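Alpha-amylase (PDB 6M4K) probably catalyses the endohydrolysis of alpha-1,4-glucosidic linkages in starch-like polysaccharides, as a glycoside hydrolase family 13 enzyme associated with calcium and chloride. Local coordinates at residues A[449-453]-A[492-497]; A[280-285]-A[331-337]; A[36-42]-A[386-392]. One frame throughout, in Å; residues are numbered along the deposited sequence. Where two conformers were deposited one is given.

Contact 1. Residues A[449-453]-A[492-497]; sequences YCDVI and MIAIHV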
loop_
_atom_site.group_PDB
_atom_site.type_symbol
_atom_site.label_atom_id
_atom_site.label_comp_id
_atom_site.label_asym_id
_atom_site.label_seq_id
_atom_site.Cartn_x
_atom_site.Cartn_y
_atom_site.Cartn_z
ATOM N N TYR A 449 -5.811 -28.620 14.569
ATOM C CA TYR A 449 -5.666 -27.244 14.119
ATOM C C TYR A 449 -7.030 -26.639 13.825
ATOM O O TYR A 449 -7.973 -27.347 13.466
ATOM C CB TYR A 449 -4.842 -27.188 12.830
ATOM C CG TYR A 449 -3.401 -27.621 12.960
ATOM C CD1 TYR A 449 -3.052 -28.966 13.042
ATOM C CD2 TYR A 449 -2.379 -26.680 12.965
ATOM C CE1 TYR A 449 -1.733 -29.353 13.145
ATOM C CE2 TYR A 449 -1.062 -27.056 13.062
ATOM C CZ TYR A 449 -0.738 -28.390 13.155
ATOM O OH TYR A 449 0.576 -28.755 13.248
ATOM N N CYS A 450 -7.129 -25.320 13.956
ATOM C CA CYS A 450 -8.326 -24.589 13.576
ATOM C C CYS A 450 -8.066 -23.781 12.313
ATOM O O CYS A 450 -6.959 -23.272 12.095
ATOM C CB CYS A 450 -8.763 -23.618 14.673
ATOM S SG CYS A 450 -8.943 -24.366 16.296
ATOM N N ASP A 451 -9.106 -23.652 11.494
ATOM C CA ASP A 451 -9.053 -22.796 10.319
ATOM C C ASP A 451 -9.059 -21.339 10.764
ATOM O O ASP A 451 -10.076 -20.829 11.245
ATOM C CB ASP A 451 -10.254 -23.081 9.427
ATOM C CG ASP A 451 -10.443 -22.021 8.374
ATOM O OD1 ASP A 451 -9.419 -21.530 7.847
ATOM O OD2 ASP A 451 -11.595 -21.654 8.079
ATOM N N VAL A 452 -7.929 -20.649 10.580
ATOM C CA VAL A 452 -7.826 -19.269 11.048
ATOM C C VAL A 452 -8.556 -18.287 10.153
ATOM O O VAL A 452 -8.697 -17.116 10.520
ATOM C CB VAL A 452 -6.374 -18.831 11.326
ATOM C CG1 VAL A 452 -5.752 -19.728 12.368
ATOM C CG2 VAL A 452 -5.553 -18.821 10.036
ATOM N N ILE A 453 -9.045 -18.737 8.995
ATOM C CA ILE A 453 -9.900 -17.869 8.191
ATOM C C ILE A 453 -11.244 -17.666 8.881
ATOM O O ILE A 453 -11.770 -16.552 8.918
ATOM C CB ILE A 453 -10.069 -18.436 6.769
ATOM C CG1 ILE A 453 -8.713 -18.568 6.067
ATOM C CG2 ILE A 453 -11.027 -17.568 5.945
ATOM C CD1 ILE A 453 -7.998 -17.253 5.860
ATOM N N MET A 492 -11.682 -21.107 1.728
ATOM C CA MET A 492 -10.275 -21.376 1.989
ATOM C C MET A 492 -10.131 -21.835 3.425
ATOM O O MET A 492 -10.909 -21.429 4.295
ATOM C CB MET A 492 -9.425 -20.109 1.913
ATOM C CG MET A 492 -9.546 -19.310 0.667
ATOM S SD MET A 492 -8.472 -17.883 0.827
ATOM C CE MET A 492 -9.397 -16.864 1.972
ATOM N N ILE A 493 -9.119 -22.647 3.672
ATOM C CA ILE A 493 -8.761 -23.062 5.017
ATOM C C ILE A 493 -7.282 -22.778 5.186
ATOM O O ILE A 493 -6.480 -23.149 4.325
ATOM C CB ILE A 493 -9.061 -24.554 5.250
ATOM C CG1 ILE A 493 -10.574 -24.782 5.302
ATOM C CG2 ILE A 493 -8.376 -25.043 6.519
ATOM C CD1 ILE A 493 -10.957 -26.234 5.524
ATOM N N ALA A 494 -6.921 -22.126 6.285
ATOM C CA ALA A 494 -5.522 -21.873 6.599
ATOM C C ALA A 494 -5.259 -22.349 8.017
ATOM O O ALA A 494 -6.014 -22.007 8.934
ATOM C CB ALA A 494 -5.194 -20.382 6.463
ATOM N N ILE A 495 -4.205 -23.132 8.193
ATOM C CA ILE A 495 -3.846 -23.669 9.497
ATOM C C ILE A 495 -2.366 -23.413 9.735
ATOM O O ILE A 495 -1.564 -23.368 8.795
ATOM C CB ILE A 495 -4.184 -25.177 9.629
ATOM C CG1 ILE A 495 -3.476 -25.986 8.543
ATOM C CG2 ILE A 495 -5.694 -25.400 9.567
ATOM C CD1 ILE A 495 -3.621 -27.514 8.706
ATOM N N HIS A 496 -2.000 -23.220 10.998
ATOM C CA HIS A 496 -0.593 -22.970 11.292
ATOM C C HIS A 496 -0.294 -23.342 12.732
ATOM O O HIS A 496 -1.198 -23.490 13.553
ATOM C CB HIS A 496 -0.163 -21.518 10.977
ATOM C CG HIS A 496 -0.857 -20.467 11.793
ATOM N ND1 HIS A 496 -0.516 -20.180 13.098
ATOM C CD2 HIS A 496 -1.849 -19.604 11.470
ATOM C CE1 HIS A 496 -1.286 -19.203 13.549
ATOM N NE2 HIS A 496 -2.104 -18.833 12.579
ATOM N N VAL A 497 0.997 -23.490 13.020
ATOM C CA VAL A 497 1.420 -23.873 14.354
ATOM C C VAL A 497 1.296 -22.685 15.295
ATOM O O VAL A 497 1.152 -21.537 14.877
ATOM C CB VAL A 497 2.846 -24.440 14.349
ATOM C CG1 VAL A 497 2.897 -25.676 13.479
ATOM C CG2 VAL A 497 3.847 -23.392 13.864
HETATM O O HOH W 1 -4.329 -23.496 12.683
HETATM O O HOH W 2 -12.871 -20.645 5.971
#
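Asp451 OD1 accepts from Ala494 N while also closing an Asx turn with Ile453 N, and so docks a loop of the C-terminal all-beta domain against strand 492-496. The partner strand 425-430 is bonded through Ile493 and Ile495, so the loop takes the edge to which the peptide groups of Ala494 turn.

Followed outward, the Asp451 side chain begins at CB, packed 4.0 Å from CG2 of Ile493. With CG anti to the backbone N (chi1 166°), the carboxylate is carried alongside the strand, where CG sits beside CA of Ile493. OD1 then takes its two backbone donors: Ala494 N, 3.0 Å from Asp451 OD1, arrives on the anti side 29° out of the carboxylate plane. Ile453 N, also 3.0 Å from Asp451 OD1, comes from above the opposite face, 66° out. The second bond is the Asx turn itself, and the pair together hold the carboxylate against rotation. OD2 bonds to Ser454 OG, and a water 2.7 Å from Asp451 OD2 also reaches Met492 O.

The turn presents Val452 N to the strand, where it donates to Ala494 O at 2.9 Å, a single backbone-to-backbone hydrogen bond between the segments, not a sheet pairing. Next to this bond, CB of Ala494 is covered by Val452 CG2 and Ile453 CG1.

At the other end Tyr449 rests its CB 3.8 Å from CG2 of Ile495. Its ring lies edge-on to the backbone, Tyr449 CD2 being 3.5 Å from His496 O, and its hydroxyl bonds to Pro445 O. The His496 side chain crosses Val452 at about a right angle, with NE2 of His496 meeting CG1 of Val452 at 3.8 Å.

Contact 2. Residues A[280-285]-A[331-337]; sequences LVNFGE and FELAWDY
Phe283 and Phe331 form an offset edge-to-face pair at the heart of a four-residue aromatic cluster in the (beta/alpha)8 barrel, between the loop that follows helix 259-270 and the C-terminal end of helix 322-334. Their centroids are 5.9 Å apart and the planes stand at 71°, the edge of Phe331 being turned to the face of Phe283.

Both faces of Phe331 are covered. CD1 of Leu280 sits over the ring centre, 3.8 Å from the centroid, and Trp335 CB lies on the opposite face nearer the rim.

Trp335, the first residue to leave the helix, has CG anti to its own N (chi1 -154°), which swings the indole out towards the loop. Its plane is oblique to Phe283, but its edge is turned to the loop backbone: Trp335 NE1 donates to Phe283 O at 2.9 Å, with the oxygen close to the indole plane. The donor lies 48° above the carbonyl plane, so no lone pair is addressed directly. Farther round the same edge, Trp335 CH2 approaches Val281 O at 3.7 Å.

Tyr337 completes the cluster; its side chain crosses that of Phe283 at about a right angle, with CD2 of Tyr337 4.1 Å from Phe283 CE2. Its hydroxyl bonds to Leu290 O. Over one face of this ring lies Gly284, whose CA stands 3.8 Å from the centroid in a CH-pi contact.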
loop_
_atom_site.group_PDB
_atom_site.type_symbol
_atom_site.label_atom_id
_atom_site.label_comp_id
_atom_site.label_asym_id
_atom_site.label_seq_id
_atom_site.Cartn_x
_atom_site.Cartn_y
_atom_site.Cartn_z
ATOM N N LEU A 280 -0.681 -19.853 -10.424
ATOM C CA LEU A 280 0.111 -19.177 -9.400
ATOM C C LEU A 280 1.273 -20.013 -8.889
ATOM O O LEU A 280 2.017 -19.534 -8.025
ATOM C CB LEU A 280 -0.788 -18.757 -8.239
ATOM C CG LEU A 280 -1.863 -17.728 -8.587
ATOM C CD1 LEU A 280 -2.749 -17.444 -7.385
ATOM C CD2 LEU A 280 -1.241 -16.434 -9.117
ATOM N N VAL A 281 1.442 -21.245 -9.386
ATOM C CA VAL A 281 2.507 -22.131 -8.917
ATOM C C VAL A 281 3.872 -21.446 -8.925
ATOM O O VAL A 281 4.717 -21.715 -8.063
ATOM C CB VAL A 281 2.494 -23.446 -9.734
ATOM C CG1 VAL A 281 2.775 -23.182 -11.211
ATOM C CG2 VAL A 281 3.475 -24.465 -9.168
ATOM N N ASN A 282 4.107 -20.545 -9.878
ATOM C CA ASN A 282 5.380 -19.843 -10.001
ATOM C C ASN A 282 5.216 -18.332 -9.845
ATOM O O ASN A 282 6.016 -17.551 -10.379
ATOM C CB ASN A 282 6.033 -20.160 -11.345
ATOM C CG ASN A 282 5.247 -19.590 -12.518
ATOM O OD1 ASN A 282 4.033 -19.368 -12.428
ATOM N ND2 ASN A 282 5.945 -19.332 -13.622
ATOM N N PHE A 283 4.191 -17.896 -9.121
ATOM C CA PHE A 283 3.920 -16.472 -9.020
ATOM C C PHE A 283 5.092 -15.725 -8.392
ATOM O O PHE A 283 5.714 -16.183 -7.432
ATOM C CB PHE A 283 2.668 -16.221 -8.191
ATOM C CG PHE A 283 2.341 -14.763 -8.085
ATOM C CD1 PHE A 283 1.863 -14.074 -9.186
ATOM C CD2 PHE A 283 2.572 -14.065 -6.910
ATOM C CE1 PHE A 283 1.594 -12.711 -9.113
ATOM C CE2 PHE A 283 2.306 -12.708 -6.837
ATOM C CZ PHE A 283 1.815 -12.039 -7.940
ATOM N N GLY A 284 5.364 -14.545 -8.936
ATOM C CA GLY A 284 6.408 -13.686 -8.420
ATOM C C GLY A 284 7.223 -13.129 -9.560
ATOM O O GLY A 284 6.681 -12.795 -10.619
ATOM N N GLU A 285 8.540 -13.058 -9.347
ATOM C CA GLU A 285 9.432 -12.480 -10.345
ATOM C C GLU A 285 9.281 -13.160 -11.702
ATOM O O GLU A 285 9.388 -12.497 -12.738
ATOM C CB GLU A 285 10.879 -12.572 -9.848
ATOM C CG GLU A 285 11.902 -11.857 -10.728
ATOM C CD GLU A 285 13.309 -11.900 -10.158
ATOM O OE1 GLU A 285 13.498 -12.423 -9.037
ATOM O OE2 GLU A 285 14.226 -11.389 -10.836
ATOM N N PHE A 331 -3.829 -15.212 -0.321
ATOM C CA PHE A 331 -2.726 -15.738 -1.114
ATOM C C PHE A 331 -1.477 -14.879 -0.958
ATOM O O PHE A 331 -0.381 -15.399 -0.713
ATOM C CB PHE A 331 -3.105 -15.865 -2.592
ATOM C CG PHE A 331 -1.955 -16.339 -3.431
ATOM C CD1 PHE A 331 -1.638 -17.686 -3.480
ATOM C CD2 PHE A 331 -1.146 -15.435 -4.104
ATOM C CE1 PHE A 331 -0.559 -18.130 -4.212
ATOM C CE2 PHE A 331 -0.046 -15.875 -4.826
ATOM C CZ PHE A 331 0.241 -17.223 -4.885
ATOM N N GLU A 332 -1.621 -13.565 -1.127
ATOM C CA GLU A 332 -0.473 -12.663 -1.059
ATOM C C GLU A 332 0.247 -12.769 0.283
ATOM O O GLU A 332 1.482 -12.724 0.337
ATOM C CB GLU A 332 -0.965 -11.242 -1.317
ATOM C CG GLU A 332 -0.051 -10.134 -0.870
ATOM C CD GLU A 332 -0.761 -8.815 -0.948
ATOM O OE1 GLU A 332 -0.593 -8.139 -1.964
ATOM O OE2 GLU A 332 -1.516 -8.484 0.005
ATOM N N LEU A 333 -0.507 -12.927 1.371
ATOM C CA LEU A 333 0.065 -12.993 2.712
ATOM C C LEU A 333 0.690 -14.349 2.991
ATOM O O LEU A 333 1.651 -14.431 3.762
ATOM C CB LEU A 333 -1.015 -12.689 3.752
ATOM C CG LEU A 333 -1.340 -11.195 3.881
ATOM C CD1 LEU A 333 -2.628 -10.995 4.652
ATOM C CD2 LEU A 333 -0.191 -10.463 4.578
ATOM N N ALA A 334 0.152 -15.419 2.405
ATOM C CA ALA A 334 0.705 -16.749 2.615
ATOM C C ALA A 334 1.917 -17.022 1.744
ATOM O O ALA A 334 2.718 -17.899 2.084
ATOM C CB ALA A 334 -0.359 -17.805 2.306
ATOM N N TRP A 335 2.050 -16.325 0.625
ATOM C CA TRP A 335 3.154 -16.502 -0.305
ATOM C C TRP A 335 4.404 -15.826 0.256
ATOM O O TRP A 335 4.398 -15.236 1.336
ATOM C CB TRP A 335 2.772 -15.911 -1.663
ATOM C CG TRP A 335 3.446 -16.470 -2.889
ATOM C CD1 TRP A 335 4.204 -15.776 -3.795
ATOM C CD2 TRP A 335 3.355 -17.809 -3.385
ATOM N NE1 TRP A 335 4.600 -16.607 -4.813
ATOM C CE2 TRP A 335 4.092 -17.861 -4.582
ATOM C CE3 TRP A 335 2.726 -18.975 -2.926
ATOM C CZ2 TRP A 335 4.214 -19.029 -5.328
ATOM C CZ3 TRP A 335 2.839 -20.126 -3.667
ATOM C CH2 TRP A 335 3.585 -20.152 -4.850
ATOM N N ASP A 336 5.511 -15.942 -0.475
ATOM C CA ASP A 336 6.756 -15.261 -0.113
ATOM C C ASP A 336 7.181 -14.452 -1.328
ATOM O O ASP A 336 7.856 -14.967 -2.225
ATOM C CB ASP A 336 7.829 -16.247 0.316
ATOM C CG ASP A 336 9.090 -15.557 0.803
ATOM O OD1 ASP A 336 9.044 -14.336 1.062
ATOM O OD2 ASP A 336 10.129 -16.233 0.932
ATOM N N TYR A 337 6.762 -13.195 -1.362
ATOM C CA TYR A 337 7.068 -12.315 -2.475
ATOM C C TYR A 337 6.726 -10.880 -2.102
ATOM O O TYR A 337 5.547 -10.511 -1.975
ATOM C CB TYR A 337 6.313 -12.705 -3.755
ATOM C CG TYR A 337 6.567 -11.737 -4.897
ATOM C CD1 TYR A 337 7.781 -11.743 -5.582
ATOM C CD2 TYR A 337 5.610 -10.796 -5.266
ATOM C CE1 TYR A 337 8.026 -10.854 -6.618
ATOM C CE2 TYR A 337 5.846 -9.906 -6.289
ATOM C CZ TYR A 337 7.056 -9.922 -6.957
ATOM O OH TYR A 337 7.251 -9.021 -7.974
#

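Contact 3. Residues A[36-42]-A[386-392]; sequences WLADHNY and HRWREMY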
loop_
_atom_site.group_PDB
_atom_site.type_symbol
_atom_site.label_atom_id
_atom_site.label_comp_id
_atom_site.label_asym_id
_atom_site.label_seq_id
_atom_site.Cartn_x
_atom_site.Cartn_y
_atom_site.Cartn_z
ATOM N N TRP A 36 -3.690 -1.297 18.587
ATOM C CA TRP A 36 -4.315 -2.436 17.923
ATOM C C TRP A 36 -3.353 -3.081 16.931
ATOM O O TRP A 36 -3.223 -4.311 16.878
ATOM C CB TRP A 36 -5.608 -1.979 17.223
ATOM C CG TRP A 36 -6.442 -3.135 16.739
ATOM C CD1 TRP A 36 -7.514 -3.705 17.382
ATOM C CD2 TRP A 36 -6.252 -3.890 15.533
ATOM N NE1 TRP A 36 -8.000 -4.756 16.641
ATOM C CE2 TRP A 36 -7.244 -4.895 15.504
ATOM C CE3 TRP A 36 -5.347 -3.805 14.467
ATOM C CZ2 TRP A 36 -7.346 -5.825 14.459
ATOM C CZ3 TRP A 36 -5.444 -4.723 13.431
ATOM C CH2 TRP A 36 -6.437 -5.725 13.436
ATOM N N LEU A 37 -2.668 -2.254 16.142
ATOM C CA LEU A 37 -1.718 -2.765 15.164
ATOM C C LEU A 37 -0.582 -3.530 15.827
ATOM O O LEU A 37 -0.190 -4.594 15.344
ATOM C CB LEU A 37 -1.170 -1.616 14.329
ATOM C CG LEU A 37 -2.202 -0.992 13.393
ATOM C CD1 LEU A 37 -1.728 0.377 12.922
ATOM C CD2 LEU A 37 -2.462 -1.895 12.199
ATOM N N ALA A 38 -0.037 -2.995 16.923
ATOM C CA ALA A 38 1.014 -3.709 17.647
ATOM C C ALA A 38 0.508 -5.046 18.176
ATOM O O ALA A 38 1.188 -6.069 18.051
ATOM C CB ALA A 38 1.549 -2.835 18.785
ATOM N N ASP A 39 -0.695 -5.056 18.758
ATOM C CA ASP A 39 -1.259 -6.290 19.301
ATOM C C ASP A 39 -1.454 -7.348 18.225
ATOM O O ASP A 39 -1.451 -8.547 18.529
ATOM C CB ASP A 39 -2.598 -6.011 19.991
ATOM C CG ASP A 39 -2.454 -5.199 21.266
ATOM O OD1 ASP A 39 -1.325 -5.069 21.782
ATOM O OD2 ASP A 39 -3.489 -4.701 21.755
ATOM N N HIS A 40 -1.641 -6.928 16.973
ATOM C CA HIS A 40 -1.829 -7.836 15.854
ATOM C C HIS A 40 -0.578 -7.976 15.008
ATOM O O HIS A 40 -0.618 -8.586 13.932
ATOM C CB HIS A 40 -3.046 -7.414 15.032
ATOM C CG HIS A 40 -4.326 -7.590 15.779
ATOM N ND1 HIS A 40 -4.756 -6.690 16.730
ATOM C CD2 HIS A 40 -5.231 -8.598 15.776
ATOM C CE1 HIS A 40 -5.889 -7.120 17.259
ATOM N NE2 HIS A 40 -6.199 -8.275 16.696
ATOM N N ASN A 41 0.537 -7.439 15.488
ATOM C CA ASN A 41 1.847 -7.682 14.891
ATOM C C ASN A 41 1.939 -7.222 13.438
ATOM O O ASN A 41 2.552 -7.875 12.592
ATOM C CB ASN A 41 2.319 -9.112 15.128
ATOM C CG ASN A 41 2.688 -9.324 16.569
ATOM O OD1 ASN A 41 3.559 -8.634 17.086
ATOM N ND2 ASN A 41 1.980 -10.204 17.249
ATOM N N TYR A 42 1.352 -6.061 13.169
ATOM C CA TYR A 42 1.683 -5.294 11.981
ATOM C C TYR A 42 2.917 -4.443 12.274
ATOM O O TYR A 42 3.151 -4.035 13.413
ATOM C CB TYR A 42 0.524 -4.364 11.635
ATOM C CG TYR A 42 -0.691 -5.029 11.019
ATOM C CD1 TYR A 42 -0.791 -5.176 9.645
ATOM C CD2 TYR A 42 -1.749 -5.474 11.803
ATOM C CE1 TYR A 42 -1.920 -5.731 9.050
ATOM C CE2 TYR A 42 -2.890 -6.043 11.215
ATOM C CZ TYR A 42 -2.952 -6.165 9.843
ATOM O OH TYR A 42 -4.063 -6.709 9.221
ATOM N N HIS A 386 -7.787 -3.910 7.418
ATOM C CA HIS A 386 -6.724 -4.473 8.243
ATOM C C HIS A 386 -7.258 -5.082 9.531
ATOM O O HIS A 386 -6.567 -5.900 10.148
ATOM C CB HIS A 386 -5.686 -3.394 8.557
ATOM C CG HIS A 386 -6.205 -2.309 9.437
ATOM N ND1 HIS A 386 -7.084 -1.341 8.995
ATOM C CD2 HIS A 386 -5.990 -2.058 10.749
ATOM C CE1 HIS A 386 -7.377 -0.535 9.998
ATOM N NE2 HIS A 386 -6.729 -0.949 11.074
ATOM N N ARG A 387 -8.475 -4.702 9.938
ATOM C CA ARG A 387 -9.158 -5.289 11.084
ATOM C C ARG A 387 -10.094 -6.438 10.724
ATOM O O ARG A 387 -10.742 -6.988 11.624
ATOM C CB ARG A 387 -9.946 -4.219 11.849
ATOM C CG ARG A 387 -9.118 -3.198 12.613
ATOM C CD ARG A 387 -9.904 -2.735 13.830
ATOM N NE ARG A 387 -9.253 -1.680 14.594
ATOM C CZ ARG A 387 -9.588 -1.388 15.846
ATOM N NH1 ARG A 387 -10.544 -2.087 16.449
ATOM N NH2 ARG A 387 -8.969 -0.415 16.501
ATOM N N TRP A 388 -10.211 -6.814 9.453
ATOM C CA TRP A 388 -10.991 -7.998 9.113
ATOM C C TRP A 388 -10.256 -9.234 9.603
ATOM O O TRP A 388 -9.044 -9.361 9.409
ATOM C CB TRP A 388 -11.166 -8.109 7.601
ATOM C CG TRP A 388 -11.971 -7.021 6.936
ATOM C CD1 TRP A 388 -12.480 -5.892 7.505
ATOM C CD2 TRP A 388 -12.344 -6.979 5.556
ATOM N NE1 TRP A 388 -13.157 -5.144 6.556
ATOM C CE2 TRP A 388 -13.084 -5.798 5.353
ATOM C CE3 TRP A 388 -12.126 -7.835 4.472
ATOM C CZ2 TRP A 388 -13.614 -5.457 4.111
ATOM C CZ3 TRP A 388 -12.645 -7.491 3.239
ATOM C CH2 TRP A 388 -13.380 -6.311 3.069
ATOM N N ARG A 389 -10.993 -10.171 10.207
ATOM C CA ARG A 389 -10.356 -11.371 10.742
ATOM C C ARG A 389 -9.590 -12.123 9.661
ATOM O O ARG A 389 -8.497 -12.651 9.912
ATOM C CB ARG A 389 -11.395 -12.293 11.398
ATOM C CG ARG A 389 -10.798 -13.565 12.021
ATOM C CD ARG A 389 -11.898 -14.547 12.448
ATOM N NE ARG A 389 -12.569 -15.033 11.252
ATOM C CZ ARG A 389 -13.748 -14.611 10.815
ATOM N NH1 ARG A 389 -14.456 -13.721 11.504
ATOM N NH2 ARG A 389 -14.215 -15.099 9.669
ATOM N N GLU A 390 -10.156 -12.211 8.452
ATOM C CA GLU A 390 -9.481 -12.928 7.379
ATOM C C GLU A 390 -8.137 -12.292 7.058
ATOM O O GLU A 390 -7.183 -12.997 6.701
ATOM C CB GLU A 390 -10.374 -12.978 6.139
ATOM C CG GLU A 390 -11.731 -13.676 6.360
ATOM C CD GLU A 390 -12.859 -12.740 6.792
ATOM O OE1 GLU A 390 -12.606 -11.640 7.330
ATOM O OE2 GLU A 390 -14.036 -13.110 6.574
ATOM N N MET A 391 -8.035 -10.972 7.217
ATOM C CA MET A 391 -6.771 -10.277 6.990
ATOM C C MET A 391 -5.825 -10.441 8.171
ATOM O O MET A 391 -4.693 -10.887 8.006
ATOM C CB MET A 391 -7.014 -8.791 6.741
ATOM C CG MET A 391 -7.196 -8.435 5.294
ATOM S SD MET A 391 -8.568 -9.333 4.542
ATOM C CE MET A 391 -8.768 -8.419 3.016
ATOM N N TYR A 392 -6.263 -10.070 9.373
ATOM C CA TYR A 392 -5.303 -10.086 10.473
ATOM C C TYR A 392 -4.878 -11.496 10.853
ATOM O O TYR A 392 -3.735 -11.693 11.274
ATOM C CB TYR A 392 -5.731 -9.224 11.665
ATOM C CG TYR A 392 -6.932 -9.681 12.474
ATOM C CD1 TYR A 392 -6.876 -10.807 13.283
ATOM C CD2 TYR A 392 -8.102 -8.938 12.470
ATOM C CE1 TYR A 392 -7.972 -11.201 14.040
ATOM C CE2 TYR A 392 -9.194 -9.308 13.236
ATOM C CZ TYR A 392 -9.129 -10.442 14.003
ATOM O OH TYR A 392 -10.234 -10.817 14.755
HETATM O O HOH W 3 -2.692 -10.289 13.388
#
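Arg387 lies flat on Trp36 in a cation-pi stack where the first and last helices of the (beta/alpha)8 barrel, 27-39 and 389-401, meet and close the ring. Arg387 CZ is 3.7 Å from the centroid of the five-membered ring of Trp36, with planes at 10°; the extended chain also lays Arg387 CG over the six-membered ring. On the opposite indole face sits His40, its ND1 over the centre. The rim of Trp36 points at the face of Tyr392 (Trp36 CH2 to Tyr392 CD2, 3.7 Å; planes at 76°), while His386 turns its edge to the indole face.

Tyr392 is met by two edges, since His40 also presses its edge on the ring, His40 CD2 being 3.7 Å from Tyr392 CD1.

The next shell fixes these groups. Glu33, one helical turn before Trp36, bonds both Arg387 NE and His386 NE2, setting the stacked residue and its neighbour together. His40 ND1 donates to Trp36 O at 2.8 Å, holding the imidazole over the indole. A Schellman motif with Asn41 at C-prime ends the helix and sends Tyr42 inward, where its OH makes a weak hydrogen bond to His386 O. A water donates to His40 O and Tyr392 O, 2.7 Å from each.

In the fold
Along the chain, residues 36-42 come first and their partner 386-392 only after both segments of contact 2, so contact 3 spans nearly the whole barrel and contact 2 falls within that span; contact 1 follows in the C-terminal domain. Centres lie about 18 Å (1 and 2), 16 Å (1 and 3) and 21 Å (2 and 3) apart. Helix 389-401 links all three: it starts in contact 3, its Met394 packs on Ile453 and Ala494 of contact 1, and the same residue touches Leu333 and Ala334 of segment 331-337. Ile453 O, 2.9 Å from Arg389 NE, probably adds a hydrogen bond between domains. The three contacts flank the seam between barrel and beta domain, away from the calcium site.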